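Pyrrolysyl-tRNA synthetase (Desulfitobacterium hafniense, PDB 3DSQ) probably attaches pyrrolysine to its cognate tRNA at the expense of ATP, as a homodimeric class II aminoacyl-tRNA synthetase. Local coordinates at residues S12-T15 against K16-Q20; L25-S28 against G29-E33. All blocks are in the same frame, centred on the assembly; numbering follows the deposited sequence.

Interaction 1 (S12-T15 against K16-Q20)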
# COMPACT_ATOMS: atom_id res chain seq x y z
N SER B 12 28.44 -13.27 -32.15
CA SER B 12 28.51 -13.47 -30.70
C SER B 12 27.65 -12.46 -29.95
O SER B 12 27.93 -11.26 -29.96
CB SER B 12 29.96 -13.35 -30.20
OG SER B 12 30.76 -14.39 -30.74
N PHE B 13 26.60 -12.95 -29.30
CA PHE B 13 25.68 -12.09 -28.56
C PHE B 13 25.85 -12.21 -27.06
O PHE B 13 26.66 -13.00 -26.59
CB PHE B 13 24.23 -12.39 -28.96
CG PHE B 13 23.98 -12.27 -30.43
CD1 PHE B 13 24.21 -13.34 -31.29
CD2 PHE B 13 23.55 -11.06 -30.97
CE1 PHE B 13 24.02 -13.21 -32.66
CE2 PHE B 13 23.35 -10.92 -32.35
CZ PHE B 13 23.58 -12.00 -33.19
N TRP B 14 25.09 -11.42 -26.31
CA TRP B 14 25.17 -11.43 -24.85
C TRP B 14 24.83 -12.82 -24.31
O TRP B 14 24.02 -13.54 -24.90
CB TRP B 14 24.16 -10.46 -24.22
CG TRP B 14 24.28 -9.03 -24.64
CD1 TRP B 14 23.28 -8.22 -25.07
CD2 TRP B 14 25.47 -8.24 -24.65
NE1 TRP B 14 23.76 -6.96 -25.34
CE2 TRP B 14 25.11 -6.95 -25.10
CE3 TRP B 14 26.81 -8.50 -24.32
CZ2 TRP B 14 26.04 -5.91 -25.22
CZ3 TRP B 14 27.74 -7.47 -24.45
CH2 TRP B 14 27.35 -6.18 -24.89
N THR B 15 25.45 -13.19 -23.19
CA THR B 15 25.13 -14.45 -22.55
C THR B 15 23.86 -14.08 -21.80
O THR B 15 23.62 -12.89 -21.54
CB THR B 15 26.18 -14.86 -21.51
OG1 THR B 15 26.29 -13.84 -20.51
CG2 THR B 15 27.54 -15.10 -22.18
N LYS B 16 23.04 -15.07 -21.47
CA LYS B 16 21.79 -14.81 -20.77
C LYS B 16 22.01 -13.94 -19.54
O LYS B 16 21.18 -13.07 -19.24
CB LYS B 16 21.11 -16.13 -20.38
CG LYS B 16 19.77 -15.97 -19.65
CD LYS B 16 18.73 -15.24 -20.50
CE LYS B 16 17.39 -15.11 -19.78
NZ LYS B 16 17.57 -14.73 -18.34
N VAL B 17 23.11 -14.16 -18.83
CA VAL B 17 23.38 -13.39 -17.63
C VAL B 17 23.75 -11.92 -17.93
O VAL B 17 23.41 -11.02 -17.18
CB VAL B 17 24.48 -14.04 -16.78
CG1 VAL B 17 25.84 -13.83 -17.41
CG2 VAL B 17 24.43 -13.48 -15.37
N GLN B 18 24.46 -11.70 -19.03
CA GLN B 18 24.85 -10.34 -19.43
C GLN B 18 23.60 -9.61 -19.88
O GLN B 18 23.39 -8.44 -19.54
CB GLN B 18 25.84 -10.39 -20.59
CG GLN B 18 27.16 -11.00 -20.22
CD GLN B 18 28.08 -11.08 -21.41
OE1 GLN B 18 27.66 -11.48 -22.50
NE2 GLN B 18 29.33 -10.70 -21.21
N TYR B 19 22.77 -10.32 -20.64
CA TYR B 19 21.52 -9.78 -21.14
C TYR B 19 20.62 -9.35 -19.97
O TYR B 19 20.05 -8.25 -19.97
CB TYR B 19 20.82 -10.85 -21.98
CG TYR B 19 19.53 -10.40 -22.63
CD1 TYR B 19 19.54 -9.75 -23.87
CD2 TYR B 19 18.30 -10.65 -22.02
CE1 TYR B 19 18.34 -9.35 -24.48
CE2 TYR B 19 17.10 -10.26 -22.62
CZ TYR B 19 17.13 -9.62 -23.85
OH TYR B 19 15.94 -9.26 -24.45
N GLN B 20 20.49 -10.22 -18.96
CA GLN B 20 19.66 -9.92 -17.80
C GLN B 20 20.19 -8.70 -17.03
O GLN B 20 19.41 -7.88 -16.55
CB GLN B 20 19.61 -11.11 -16.84
CG GLN B 20 18.73 -10.84 -15.62
CD GLN B 20 18.78 -11.94 -14.56
OE1 GLN B 20 19.82 -12.15 -13.92
NE2 GLN B 20 17.67 -12.63 -14.38
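A capping box between Thr15 and Gln18 starts helix 16-24. Thr15 is the N-cap, and each of the two residues uses its side chain to bind the backbone N of the other. Thr15 OG1 accepts from Gln18 N at 3.2 Å. In return Gln18 OE1 accepts from Thr15 N at 2.9 Å, in a nearly straight bond (165°) whose donor is tilted somewhat out of the carbonyl plane. With chi1 at 59°, Thr15 OG1 sits between its own N and carbonyl carbon, which turns the hydroxyl to Gln18 N. There it also lies against Gln18 CG and Val17 CG1. Thr15 CG2 meets the same amide, 3.6 Å from Gln18 OE1. The first helical bond runs from Tyr19 N to Thr15 O at 2.9 Å. Trp14 presents the edge of its indole to the Gln18 amide, CE3 lying 3.6 Å from OE1, and the two planes are nearly perpendicular (86°). Trp14 CB also packs on Tyr19 CB at 4.0 Å. Gln18 NE2 makes a weak hydrogen bond to Asp43. Arg42 and Phe46 of helix 39-68 touch the Gln18 side chain, and Trp14 NE1 hydrogen-bonds to Gln31 O of helix 29-32.

Interaction 2 (L25-S28 against G29-E33); sequences LNAS and GEQLE
A chi1 of 60° folds Ser28 OG back over its own backbone, toward Gln31 N, while Gln31 CG lies beside its backbone N (chi1 -64°) and the chain runs on extended. These torsions bring the hydroxyl over the first turn of helix 29-32 and carry the Gln31 amide back to the backbone of Ser28. Gln31 N donates to Ser28 OG at 3.1 Å. Ser28 N donates to Gln31 OE1 at 2.9 Å, in the carbonyl plane and on a lone pair, with an N-H...O angle of 170°. The hydroxyl also rests on the Gln31 chain, with Ser28 OG 2.9 Å from Gln31 CG. A water lies 2.9 Å from Ser28 OG and donates a weak, long bond to Glu30 OE1. The first helical bond joins Leu32 N to Ser28 O at 2.8 Å. Ala27 CB lies 3.5 Å from Gln31 OE1 and also packs on Leu32 CD2 at 4.2 Å. With an alanine in place of Gln31, Ser28 N is likely to lose its acceptor, and a gap would probably open where the amide lies beside Ala27. Leu32 also touches Leu22 and Lys23 of helix 16-24, and Gln31 touches Ile49 of helix 39-68. Just upstream, Asn26 has positive phi and is the C-prime residue of the Schellman motif that ends helix 16-24. The chain thus passes almost directly from a Schellman C-cap into the N-terminal capping box of Ser28 and Gln31.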
# COMPACT_ATOMS: atom_id res chain seq x y z
N LEU B 25 19.55 -2.87 -15.66
CA LEU B 25 20.12 -1.53 -15.73
C LEU B 25 19.40 -0.69 -16.77
O LEU B 25 19.85 0.41 -17.11
CB LEU B 25 21.61 -1.62 -16.06
CG LEU B 25 22.43 -2.39 -15.04
CD1 LEU B 25 23.90 -2.51 -15.47
CD2 LEU B 25 22.31 -1.68 -13.71
N ASN B 26 18.28 -1.20 -17.27
CA ASN B 26 17.49 -0.51 -18.27
C ASN B 26 18.23 -0.11 -19.55
O ASN B 26 18.11 1.03 -20.02
CB ASN B 26 16.82 0.73 -17.65
CG ASN B 26 15.72 0.36 -16.67
OD1 ASN B 26 14.91 -0.53 -16.93
ND2 ASN B 26 15.68 1.05 -15.53
N ALA B 27 18.98 -1.05 -20.11
CA ALA B 27 19.69 -0.80 -21.35
C ALA B 27 18.65 -0.67 -22.45
O ALA B 27 17.49 -1.05 -22.27
CB ALA B 27 20.64 -1.95 -21.65
N SER B 28 19.05 -0.14 -23.60
CA SER B 28 18.11 0.02 -24.70
C SER B 28 17.96 -1.28 -25.46
O SER B 28 18.81 -2.17 -25.37
CB SER B 28 18.59 1.12 -25.66
OG SER B 28 19.86 0.80 -26.21
N GLY B 29 16.86 -1.38 -26.21
CA GLY B 29 16.62 -2.56 -27.01
C GLY B 29 17.74 -2.72 -28.03
O GLY B 29 18.09 -3.84 -28.40
N GLU B 30 18.31 -1.60 -28.47
CA GLU B 30 19.40 -1.66 -29.44
C GLU B 30 20.62 -2.28 -28.76
O GLU B 30 21.25 -3.19 -29.30
CB GLU B 30 19.76 -0.27 -29.98
CG GLU B 30 20.68 -0.30 -31.19
CD GLU B 30 20.93 1.08 -31.79
OE1 GLU B 30 21.51 1.94 -31.10
OE2 GLU B 30 20.54 1.30 -32.96
N GLN B 31 20.93 -1.81 -27.56
CA GLN B 31 22.06 -2.35 -26.81
C GLN B 31 21.84 -3.84 -26.52
O GLN B 31 22.77 -4.64 -26.59
CB GLN B 31 22.25 -1.58 -25.51
CG GLN B 31 22.62 -0.11 -25.71
CD GLN B 31 22.78 0.63 -24.40
OE1 GLN B 31 21.87 0.67 -23.57
NE2 GLN B 31 23.96 1.21 -24.20
N LEU B 32 20.60 -4.21 -26.20
CA LEU B 32 20.28 -5.60 -25.90
C LEU B 32 20.47 -6.52 -27.10
O LEU B 32 20.72 -7.72 -26.94
CB LEU B 32 18.84 -5.72 -25.39
CG LEU B 32 18.50 -5.11 -24.03
CD1 LEU B 32 17.04 -5.38 -23.71
CD2 LEU B 32 19.39 -5.70 -22.94
N GLU B 33 20.37 -5.96 -28.30
CA GLU B 33 20.50 -6.75 -29.52
C GLU B 33 21.86 -6.69 -30.21
O GLU B 33 21.99 -7.08 -31.36
CB GLU B 33 19.40 -6.35 -30.51
CG GLU B 33 18.00 -6.51 -29.94
CD GLU B 33 17.72 -7.94 -29.49
OE1 GLU B 33 17.61 -8.83 -30.35
OE2 GLU B 33 17.63 -8.17 -28.26
O HOH W 1 21.32 2.84 -27.72

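Interactions 1 and 2 come in series along the chain, with centres 11 Å apart. Interaction 1 starts helix 16-24, and interaction 2 starts the short helix 29-32 that follows it. The two touch directly. The Trp14 side chain reaches the second helix, and Tyr19 CE1 packs on Leu32 CB at 3.8 Å. A residue next to the first cap is thereby tied to the helix begun by the second. Both contacts also have side chains against helix 39-68, near the start of the chain. They are structural contacts that set the starts of two successive helices against each other and against helix 39-68. Neither includes a residue of the sodium site.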